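Local coordinates for protein 2-dehydropantoate 2-reductase (Porphyromonas gingivalis, PDB 2QYT) that probably catalyses the NADPH-dependent reduction of 2-dehydropantoate (ketopantoate) to (R)-pantoate, the second step of the pathway from 3-methyl-2-oxobutanoate, at residues 21-29 with 58-69; 8-16 with 37-48. All blocks are in the same frame, centred on the assembly; numbering follows the deposited sequence.

Contact 1 of 2, residues 21-29 with 58-69; sequences GYYGAMLAL and LRVVTPSRDFLA
Tyr-22 and Ala-25 of the first helix of the Rossmann-type domain face Val-60, Arg-65, Phe-67 and Ala-69 of a beta-hairpin, strands 58-61 and 66-69, which the helix crosses at 73° to the second strand. From CB, Tyr-22 leaves the helix beside the hairpin rather than at it, but CG lies anti to the backbone N (chi1 -178°), which carries the ring over to the strands. CD1 meets Val-60 CG1 at the ring edge, CE1 and CZ come within 4.0 Å of the Arg-65 nitrogens NH1 and NH2, and OH lies in front of the end of the guanidinium. NH1 and NH2 both donate to it, NH1 at 3.1 Å from Tyr-22 OH, with the hydroxyl in the guanidinium plane and the ring turned 85° from that plane. Asp-157 pairs with the same NH1 in a salt bridge, and probably helps to place the arginine.

Further along the helix the contact is mainly apolar. Ala-25 CB sits against Ala-69 CB and Val-60 CG2, and at the edge of the Phe-67 ring. Leu-29 brings CD1 obliquely to CD2 and CE2 of that ring and CD2 to Ala-69. The chain of Met-26, a selenomethionine, is bent so that SE makes an oblique Met-aromatic contact with Phe-67, 3.9 Å from its CZ, while lying 3.5 Å from Arg-65 NH2 at the guanidinium edge.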
loop_
_atom_site.group_PDB
_atom_site.type_symbol
_atom_site.label_atom_id
_atom_site.label_comp_id
_atom_site.label_asym_id
_atom_site.label_seq_id
_atom_site.Cartn_x
_atom_site.Cartn_y
_atom_site.Cartn_z
ATOM N N GLY A 21 1.404 0.973 10.831
ATOM C CA GLY A 21 1.321 1.530 12.167
ATOM C C GLY A 21 0.218 2.557 12.281
ATOM O O GLY A 21 -0.580 2.550 13.267
ATOM N N TYR A 22 0.127 3.450 11.294
ATOM C CA TYR A 22 -0.982 4.357 11.266
ATOM C C TYR A 22 -2.359 3.681 11.147
ATOM O O TYR A 22 -3.260 4.013 11.896
ATOM C CB TYR A 22 -0.839 5.400 10.143
ATOM C CG TYR A 22 -1.996 6.348 10.204
ATOM C CD1 TYR A 22 -2.024 7.364 11.175
ATOM C CD2 TYR A 22 -3.129 6.170 9.391
ATOM C CE1 TYR A 22 -3.085 8.241 11.275
ATOM C CE2 TYR A 22 -4.236 7.048 9.492
ATOM C CZ TYR A 22 -4.183 8.096 10.436
ATOM O OH TYR A 22 -5.221 8.994 10.575
ATOM N N TYR A 23 -2.566 2.778 10.184
ATOM C CA TYR A 23 -3.918 2.168 10.078
ATOM C C TYR A 23 -4.181 1.196 11.202
ATOM O O TYR A 23 -5.288 1.132 11.723
ATOM C CB TYR A 23 -4.182 1.593 8.687
ATOM C CG TYR A 23 -4.198 2.685 7.638
ATOM C CD1 TYR A 23 -5.253 3.613 7.590
ATOM C CD2 TYR A 23 -3.157 2.816 6.714
ATOM C CE1 TYR A 23 -5.293 4.624 6.655
ATOM C CE2 TYR A 23 -3.199 3.844 5.744
ATOM C CZ TYR A 23 -4.250 4.727 5.717
ATOM O OH TYR A 23 -4.285 5.699 4.750
ATOM N N GLY A 24 -3.141 0.495 11.640
ATOM C CA GLY A 24 -3.265 -0.345 12.853
ATOM C C GLY A 24 -3.615 0.443 14.113
ATOM O O GLY A 24 -4.434 0.010 14.935
ATOM N N ALA A 25 -3.011 1.628 14.269
ATOM C CA ALA A 25 -3.326 2.489 15.405
ATOM C C ALA A 25 -4.790 2.955 15.378
ATOM O O ALA A 25 -5.471 2.936 16.399
ATOM C CB ALA A 25 -2.364 3.698 15.441
HETATM N N MSE A 26 -5.278 3.412 14.228
HETATM C CA MSE A 26 -6.656 3.884 14.129
HETATM C C MSE A 26 -7.615 2.746 14.422
HETATM O O MSE A 26 -8.617 2.937 15.147
HETATM C CB MSE A 26 -6.936 4.466 12.752
HETATM C CG MSE A 26 -6.087 5.722 12.422
HETATM SE SE MSE A 26 -6.555 7.251 13.600
HETATM C CE MSE A 26 -8.182 7.799 12.657
ATOM N N LEU A 27 -7.334 1.575 13.862
ATOM C CA LEU A 27 -8.177 0.399 14.179
ATOM C C LEU A 27 -8.155 0.058 15.658
ATOM O O LEU A 27 -9.225 -0.207 16.243
ATOM C CB LEU A 27 -7.781 -0.838 13.338
ATOM C CG LEU A 27 -8.089 -0.610 11.826
ATOM C CD1 LEU A 27 -7.341 -1.690 10.953
ATOM C CD2 LEU A 27 -9.614 -0.636 11.648
ATOM N N ALA A 28 -6.967 0.019 16.272
ATOM C CA ALA A 28 -6.880 -0.270 17.727
ATOM C C ALA A 28 -7.628 0.725 18.607
ATOM O O ALA A 28 -8.153 0.362 19.644
ATOM C CB ALA A 28 -5.413 -0.323 18.154
ATOM N N LEU A 29 -7.659 2.001 18.213
ATOM C CA LEU A 29 -8.436 3.008 18.962
ATOM C C LEU A 29 -9.902 2.673 18.987
ATOM O O LEU A 29 -10.557 2.806 20.005
ATOM C CB LEU A 29 -8.272 4.412 18.358
ATOM C CG LEU A 29 -6.913 5.100 18.530
ATOM C CD1 LEU A 29 -6.979 6.478 17.934
ATOM C CD2 LEU A 29 -6.579 5.173 19.999
ATOM N N LEU A 58 1.327 1.815 20.551
ATOM C CA LEU A 58 2.043 2.502 19.489
ATOM C C LEU A 58 1.651 3.972 19.509
ATOM O O LEU A 58 0.457 4.310 19.492
ATOM C CB LEU A 58 1.684 1.903 18.103
ATOM C CG LEU A 58 2.267 2.568 16.846
ATOM C CD1 LEU A 58 3.793 2.550 16.825
ATOM C CD2 LEU A 58 1.709 1.861 15.603
ATOM N N ARG A 59 2.664 4.830 19.528
ATOM C CA ARG A 59 2.478 6.279 19.476
ATOM C C ARG A 59 2.432 6.853 18.045
ATOM O O ARG A 59 3.255 6.491 17.195
ATOM C CB ARG A 59 3.554 6.997 20.301
ATOM C CG ARG A 59 3.277 8.497 20.421
ATOM C CD ARG A 59 4.308 9.151 21.310
ATOM N NE ARG A 59 4.150 10.616 21.423
ATOM C CZ ARG A 59 5.021 11.413 22.038
ATOM N NH1 ARG A 59 6.117 10.889 22.608
ATOM N NH2 ARG A 59 4.787 12.732 22.087
ATOM N N VAL A 60 1.476 7.764 17.800
ATOM C CA VAL A 60 1.329 8.408 16.502
ATOM C C VAL A 60 1.250 9.933 16.702
ATOM O O VAL A 60 0.448 10.426 17.517
ATOM C CB VAL A 60 0.078 7.902 15.735
ATOM C CG1 VAL A 60 0.004 8.575 14.368
ATOM C CG2 VAL A 60 0.128 6.409 15.554
ATOM N N VAL A 61 2.146 10.644 16.022
ATOM C CA VAL A 61 2.177 12.108 16.023
ATOM C C VAL A 61 1.930 12.644 14.616
ATOM O O VAL A 61 2.467 12.155 13.631
ATOM C CB VAL A 61 3.469 12.734 16.707
ATOM C CG1 VAL A 61 3.677 12.202 18.122
ATOM C CG2 VAL A 61 4.764 12.496 15.867
ATOM N N THR A 62 1.117 13.697 14.525
ATOM C CA THR A 62 0.789 14.284 13.244
ATOM C C THR A 62 0.836 15.785 13.513
ATOM O O THR A 62 1.122 16.201 14.650
ATOM C CB THR A 62 -0.623 13.801 12.712
ATOM O OG1 THR A 62 -1.643 14.562 13.334
ATOM C CG2 THR A 62 -0.923 12.291 13.014
ATOM N N PRO A 63 0.593 16.611 12.495
ATOM C CA PRO A 63 0.539 18.017 12.850
ATOM C C PRO A 63 -0.464 18.388 13.978
ATOM O O PRO A 63 -0.197 19.330 14.767
ATOM C CB PRO A 63 0.196 18.734 11.515
ATOM C CG PRO A 63 0.629 17.819 10.429
ATOM C CD PRO A 63 0.416 16.373 11.048
ATOM N N SER A 64 -1.609 17.707 14.017
ATOM C CA SER A 64 -2.696 18.091 14.911
ATOM C C SER A 64 -2.982 17.065 15.978
ATOM O O SER A 64 -3.756 17.348 16.883
ATOM C CB SER A 64 -3.985 18.373 14.114
ATOM O OG SER A 64 -4.529 17.154 13.558
ATOM N N ARG A 65 -2.349 15.884 15.920
ATOM C CA ARG A 65 -2.653 14.804 16.855
ATOM C C ARG A 65 -1.417 14.225 17.543
ATOM O O ARG A 65 -0.329 14.242 17.002
ATOM C CB ARG A 65 -3.438 13.640 16.144
ATOM C CG ARG A 65 -4.864 14.045 15.689
ATOM C CD ARG A 65 -5.519 12.927 14.920
ATOM N NE ARG A 65 -4.954 12.825 13.587
ATOM C CZ ARG A 65 -4.966 11.728 12.832
ATOM N NH1 ARG A 65 -4.409 11.760 11.616
ATOM N NH2 ARG A 65 -5.553 10.630 13.268
ATOM N N ASP A 66 -1.594 13.683 18.736
ATOM C CA ASP A 66 -0.507 12.976 19.407
ATOM C C ASP A 66 -1.196 11.970 20.283
ATOM O O ASP A 66 -1.744 12.335 21.321
ATOM C CB ASP A 66 0.397 13.942 20.244
ATOM C CG ASP A 66 1.584 13.214 20.946
ATOM O OD1 ASP A 66 1.590 11.950 21.074
ATOM O OD2 ASP A 66 2.525 13.901 21.383
ATOM N N PHE A 67 -1.167 10.706 19.881
ATOM C CA PHE A 67 -1.921 9.675 20.584
ATOM C C PHE A 67 -1.204 8.332 20.784
ATOM O O PHE A 67 -0.303 7.982 20.033
ATOM C CB PHE A 67 -3.363 9.479 20.006
ATOM C CG PHE A 67 -3.407 8.971 18.582
ATOM C CD1 PHE A 67 -3.428 9.864 17.503
ATOM C CD2 PHE A 67 -3.436 7.613 18.319
ATOM C CE1 PHE A 67 -3.439 9.382 16.177
ATOM C CE2 PHE A 67 -3.489 7.114 17.033
ATOM C CZ PHE A 67 -3.484 7.978 15.942
ATOM N N LEU A 68 -1.650 7.566 21.795
ATOM C CA LEU A 68 -1.136 6.234 22.017
ATOM C C LEU A 68 -2.247 5.176 21.822
ATOM O O LEU A 68 -3.208 5.154 22.572
ATOM C CB LEU A 68 -0.498 6.150 23.430
ATOM C CG LEU A 68 0.129 4.838 23.928
ATOM C CD1 LEU A 68 1.467 4.584 23.202
ATOM C CD2 LEU A 68 0.358 4.937 25.460
ATOM N N ALA A 69 -2.103 4.312 20.815
ATOM C CA ALA A 69 -3.095 3.321 20.472
ATOM C C ALA A 69 -2.648 2.004 21.107
ATOM O O ALA A 69 -1.463 1.636 21.034
ATOM C CB ALA A 69 -3.155 3.172 18.921
#

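Contact 2 of 2, residues 8-16 with 37-48; sequences PIKIAVFGL and LLEVSWIARGAH. With SO4 (sulfate ion), chain C.
Ile-9 to Phe-14 pair with Leu-38 to Ile-43 as parallel neighbours through backbone bonds that alternate from one strand to the other, from Ile-9 N to Leu-37 O up to the longer bond from Gly-15 N to Ile-43 O, 3.3 Å. CA-H...O contacts fill the intervals, such as Ala-12 CA to Ser-41 O.

Apolar packing is concentrated on the face of Ile-9, Ile-11, Val-13, Leu-38, Val-40 and Trp-42. Beyond the strand end, Leu-16 crosses the indole of Trp-42 at about a right angle. Its CD2 stands over the five-membered ring, 3.8 Å from the centroid in a CH-pi contact, and its CD1 reaches CE3 of Trp-42 at 3.6 Å. On the other face Phe-14, CG anti to the backbone N (chi1 -173°), swings its CD1 and CE1 against Ile-43 CG2, with Arg-45 NH2 near CE1.

Two waters bridge the strands. Near the N-terminal ends, where Lys-10 and Glu-39 run alongside each other, one accepts from Lys-10 NZ and donates to Glu-39 OE1; midway along, the other bridges Ile-11 O and Ser-41 OG.

At the C-terminal end His-48 NE2 donates to Leu-16 O at 2.8 Å, the acceptor 26° out of the imidazole plane, while Gly-150 N bonds ND1. A sulfate, probably from the crystallisation liquor, takes Leu-16 N on O1 and Arg-45 N on O3, each at 2.7 Å; it may mark where a cofactor phosphate binds. Joined through helix 18-33, the strands form the first beta-alpha-beta unit of a Rossmann fold, and Gly-15 fits the start of a GxGxxG pattern, consistent with a dinucleotide site.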
loop_
_atom_site.group_PDB
_atom_site.type_symbol
_atom_site.label_atom_id
_atom_site.label_comp_id
_atom_site.label_asym_id
_atom_site.label_seq_id
_atom_site.Cartn_x
_atom_site.Cartn_y
_atom_site.Cartn_z
ATOM N N PRO A 8 -16.475 -11.320 17.694
ATOM C CA PRO A 8 -15.631 -10.197 17.324
ATOM C C PRO A 8 -15.015 -10.356 15.927
ATOM O O PRO A 8 -14.651 -11.464 15.509
ATOM C CB PRO A 8 -14.548 -10.167 18.411
ATOM C CG PRO A 8 -14.524 -11.586 18.970
ATOM C CD PRO A 8 -15.880 -12.160 18.759
ATOM N N ILE A 9 -14.929 -9.246 15.206
ATOM C CA ILE A 9 -14.162 -9.217 13.968
ATOM C C ILE A 9 -12.689 -9.071 14.355
ATOM O O ILE A 9 -12.364 -8.401 15.312
ATOM C CB ILE A 9 -14.633 -8.073 13.045
ATOM C CG1 ILE A 9 -16.098 -8.298 12.678
ATOM C CG2 ILE A 9 -13.806 -8.026 11.786
ATOM C CD1 ILE A 9 -16.796 -6.993 12.251
ATOM N N LYS A 10 -11.809 -9.738 13.624
ATOM C CA LYS A 10 -10.405 -9.866 13.988
ATOM C C LYS A 10 -9.605 -9.360 12.793
ATOM O O LYS A 10 -9.746 -9.907 11.675
ATOM C CB LYS A 10 -10.096 -11.346 14.257
ATOM C CG LYS A 10 -10.853 -11.924 15.473
ATOM C CD LYS A 10 -10.540 -13.416 15.593
ATOM C CE LYS A 10 -11.475 -14.127 16.567
ATOM N NZ LYS A 10 -10.950 -15.517 16.959
ATOM N N ILE A 11 -8.793 -8.310 13.017
ATOM C CA ILE A 11 -7.901 -7.764 12.017
ATOM C C ILE A 11 -6.456 -7.846 12.487
ATOM O O ILE A 11 -6.152 -7.471 13.621
ATOM C CB ILE A 11 -8.216 -6.230 11.764
ATOM C CG1 ILE A 11 -9.673 -6.036 11.369
ATOM C CG2 ILE A 11 -7.313 -5.632 10.669
ATOM C CD1 ILE A 11 -9.892 -4.773 10.520
ATOM N N ALA A 12 -5.552 -8.300 11.626
ATOM C CA ALA A 12 -4.130 -8.252 11.920
ATOM C C ALA A 12 -3.396 -7.276 10.996
ATOM O O ALA A 12 -3.740 -7.140 9.812
ATOM C CB ALA A 12 -3.554 -9.599 11.796
ATOM N N VAL A 13 -2.379 -6.612 11.541
ATOM C CA VAL A 13 -1.531 -5.751 10.752
ATOM C C VAL A 13 -0.147 -6.353 10.737
ATOM O O VAL A 13 0.485 -6.431 11.771
ATOM C CB VAL A 13 -1.525 -4.271 11.257
ATOM C CG1 VAL A 13 -0.813 -3.373 10.251
ATOM C CG2 VAL A 13 -2.930 -3.781 11.382
ATOM N N PHE A 14 0.318 -6.730 9.541
ATOM C CA PHE A 14 1.616 -7.346 9.355
ATOM C C PHE A 14 2.590 -6.294 8.813
ATOM O O PHE A 14 2.541 -5.935 7.642
ATOM C CB PHE A 14 1.481 -8.531 8.369
ATOM C CG PHE A 14 2.747 -9.357 8.221
ATOM C CD1 PHE A 14 3.166 -10.197 9.245
ATOM C CD2 PHE A 14 3.499 -9.302 7.055
ATOM C CE1 PHE A 14 4.294 -10.969 9.127
ATOM C CE2 PHE A 14 4.661 -10.055 6.925
ATOM C CZ PHE A 14 5.055 -10.903 7.971
ATOM N N GLY A 15 3.475 -5.812 9.682
ATOM C CA GLY A 15 4.455 -4.772 9.366
ATOM C C GLY A 15 3.886 -3.518 9.984
ATOM O O GLY A 15 2.785 -3.116 9.628
ATOM N N LEU A 16 4.562 -2.944 10.965
ATOM C CA LEU A 16 4.076 -1.711 11.606
ATOM C C LEU A 16 4.940 -0.479 11.291
ATOM O O LEU A 16 5.354 0.221 12.203
ATOM C CB LEU A 16 3.972 -1.829 13.145
ATOM C CG LEU A 16 2.773 -2.295 13.953
ATOM C CD1 LEU A 16 2.992 -1.909 15.419
ATOM C CD2 LEU A 16 1.358 -1.904 13.493
ATOM N N LEU A 37 -16.092 -5.876 20.085
ATOM C CA LEU A 37 -16.635 -6.077 18.755
ATOM C C LEU A 37 -15.478 -6.204 17.770
ATOM O O LEU A 37 -15.627 -6.710 16.668
ATOM C CB LEU A 37 -17.515 -4.899 18.361
ATOM C CG LEU A 37 -18.729 -4.616 19.254
ATOM C CD1 LEU A 37 -19.344 -3.259 18.840
ATOM C CD2 LEU A 37 -19.754 -5.744 19.203
ATOM N N LEU A 38 -14.309 -5.764 18.191
ATOM C CA LEU A 38 -13.183 -5.739 17.294
ATOM C C LEU A 38 -11.924 -6.103 18.049
ATOM O O LEU A 38 -11.662 -5.537 19.097
ATOM C CB LEU A 38 -13.098 -4.341 16.660
ATOM C CG LEU A 38 -12.081 -4.000 15.590
ATOM C CD1 LEU A 38 -12.372 -4.844 14.350
ATOM C CD2 LEU A 38 -12.137 -2.497 15.234
ATOM N N GLU A 39 -11.145 -7.039 17.498
ATOM C CA GLU A 39 -9.821 -7.388 18.025
ATOM C C GLU A 39 -8.780 -6.973 16.985
ATOM O O GLU A 39 -8.887 -7.350 15.835
ATOM C CB GLU A 39 -9.711 -8.898 18.329
ATOM C CG GLU A 39 -10.645 -9.366 19.414
ATOM C CD GLU A 39 -10.554 -10.870 19.683
ATOM O OE1 GLU A 39 -9.675 -11.568 19.088
ATOM O OE2 GLU A 39 -11.389 -11.362 20.486
ATOM N N VAL A 40 -7.770 -6.205 17.392
ATOM C CA VAL A 40 -6.737 -5.729 16.499
ATOM C C VAL A 40 -5.359 -6.217 16.977
ATOM O O VAL A 40 -4.930 -5.922 18.092
ATOM C CB VAL A 40 -6.791 -4.140 16.363
ATOM C CG1 VAL A 40 -5.713 -3.590 15.428
ATOM C CG2 VAL A 40 -8.107 -3.728 15.806
ATOM N N SER A 41 -4.683 -6.964 16.118
ATOM C CA SER A 41 -3.346 -7.470 16.424
ATOM C C SER A 41 -2.335 -6.880 15.484
ATOM O O SER A 41 -2.680 -6.520 14.362
ATOM C CB SER A 41 -3.360 -9.005 16.343
ATOM O OG SER A 41 -4.447 -9.488 17.156
ATOM N N TRP A 42 -1.103 -6.761 15.976
ATOM C CA TRP A 42 0.014 -6.186 15.248
ATOM C C TRP A 42 1.169 -7.128 15.226
ATOM O O TRP A 42 1.490 -7.748 16.239
ATOM C CB TRP A 42 0.492 -4.904 15.932
ATOM C CG TRP A 42 -0.517 -3.810 15.969
ATOM C CD1 TRP A 42 -1.653 -3.691 15.200
ATOM C CD2 TRP A 42 -0.486 -2.656 16.813
ATOM N NE1 TRP A 42 -2.337 -2.526 15.528
ATOM C CE2 TRP A 42 -1.656 -1.889 16.529
ATOM C CE3 TRP A 42 0.379 -2.223 17.813
ATOM C CZ2 TRP A 42 -1.954 -0.695 17.197
ATOM C CZ3 TRP A 42 0.077 -1.045 18.478
ATOM C CH2 TRP A 42 -1.072 -0.291 18.166
ATOM N N ILE A 43 1.814 -7.251 14.069
ATOM C CA ILE A 43 3.039 -8.011 14.007
ATOM C C ILE A 43 4.156 -7.022 13.816
ATOM O O ILE A 43 4.211 -6.386 12.810
ATOM C CB ILE A 43 3.037 -9.051 12.871
ATOM C CG1 ILE A 43 1.790 -9.963 12.980
ATOM C CG2 ILE A 43 4.419 -9.803 12.775
ATOM C CD1 ILE A 43 1.703 -10.883 14.281
ATOM N N ALA A 44 5.052 -6.918 14.784
ATOM C CA ALA A 44 6.132 -5.951 14.742
ATOM C C ALA A 44 7.294 -6.697 15.293
ATOM O O ALA A 44 7.099 -7.751 15.880
ATOM C CB ALA A 44 5.828 -4.782 15.625
ATOM N N ARG A 45 8.511 -6.179 15.115
ATOM C CA ARG A 45 9.663 -6.882 15.654
ATOM C C ARG A 45 10.718 -6.007 16.245
ATOM O O ARG A 45 10.660 -4.761 16.143
ATOM C CB ARG A 45 10.260 -7.818 14.605
ATOM C CG ARG A 45 10.423 -7.248 13.196
ATOM C CD ARG A 45 10.470 -8.441 12.229
ATOM N NE ARG A 45 9.234 -8.573 11.444
ATOM C CZ ARG A 45 8.282 -9.513 11.577
ATOM N NH1 ARG A 45 8.378 -10.503 12.489
ATOM N NH2 ARG A 45 7.232 -9.481 10.746
ATOM N N GLY A 46 11.664 -6.667 16.914
ATOM C CA GLY A 46 12.844 -6.018 17.496
ATOM C C GLY A 46 12.569 -4.892 18.479
ATOM O O GLY A 46 11.700 -5.017 19.360
ATOM N N ALA A 47 13.319 -3.796 18.314
ATOM C CA ALA A 47 13.189 -2.580 19.122
ATOM C C ALA A 47 11.849 -1.930 19.004
ATOM O O ALA A 47 11.331 -1.412 19.984
ATOM C CB ALA A 47 14.306 -1.561 18.777
ATOM N N HIS A 48 11.301 -1.927 17.798
ATOM C CA HIS A 48 9.964 -1.412 17.571
ATOM C C HIS A 48 8.968 -2.207 18.452
ATOM O O HIS A 48 8.299 -1.636 19.310
ATOM C CB HIS A 48 9.632 -1.525 16.095
ATOM C CG HIS A 48 8.427 -0.748 15.671
ATOM N ND1 HIS A 48 8.122 0.506 16.177
ATOM C CD2 HIS A 48 7.476 -1.025 14.748
ATOM C CE1 HIS A 48 7.030 0.960 15.584
ATOM N NE2 HIS A 48 6.594 0.029 14.746
HETATM S S SO4 C . 8.118 -3.718 12.195
HETATM O O1 SO4 C . 6.766 -3.250 12.422
HETATM O O2 SO4 C . 8.821 -2.612 11.538
HETATM O O3 SO4 C . 8.801 -4.035 13.446
HETATM O O4 SO4 C . 8.034 -4.888 11.296
HETATM O O HOH W 1 -9.093 -14.641 18.593
HETATM O O HOH W 2 -6.736 -9.528 15.900
#

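The two contacts share one beta-alpha-beta unit: residues 21-29 lie on the helix that joins the strands of contact 2. Contact 2 is the more deeply buried, set inside the parallel sheet and held chiefly by backbone bonds, whereas contact 1 rests on side-chain packing and reaches the surface through Arg-65 and Phe-67. Polar side chains add an arginine-tyrosine pair to one contact, and water bridges and an anion site to the other. Trp-42 joins them: its indole packs against Ala-28, Leu-58 and Ala-69 of contact 1, with NE1 3.3 Å from Gly-24 O, so that sheet, helix and hairpin meet around one ring.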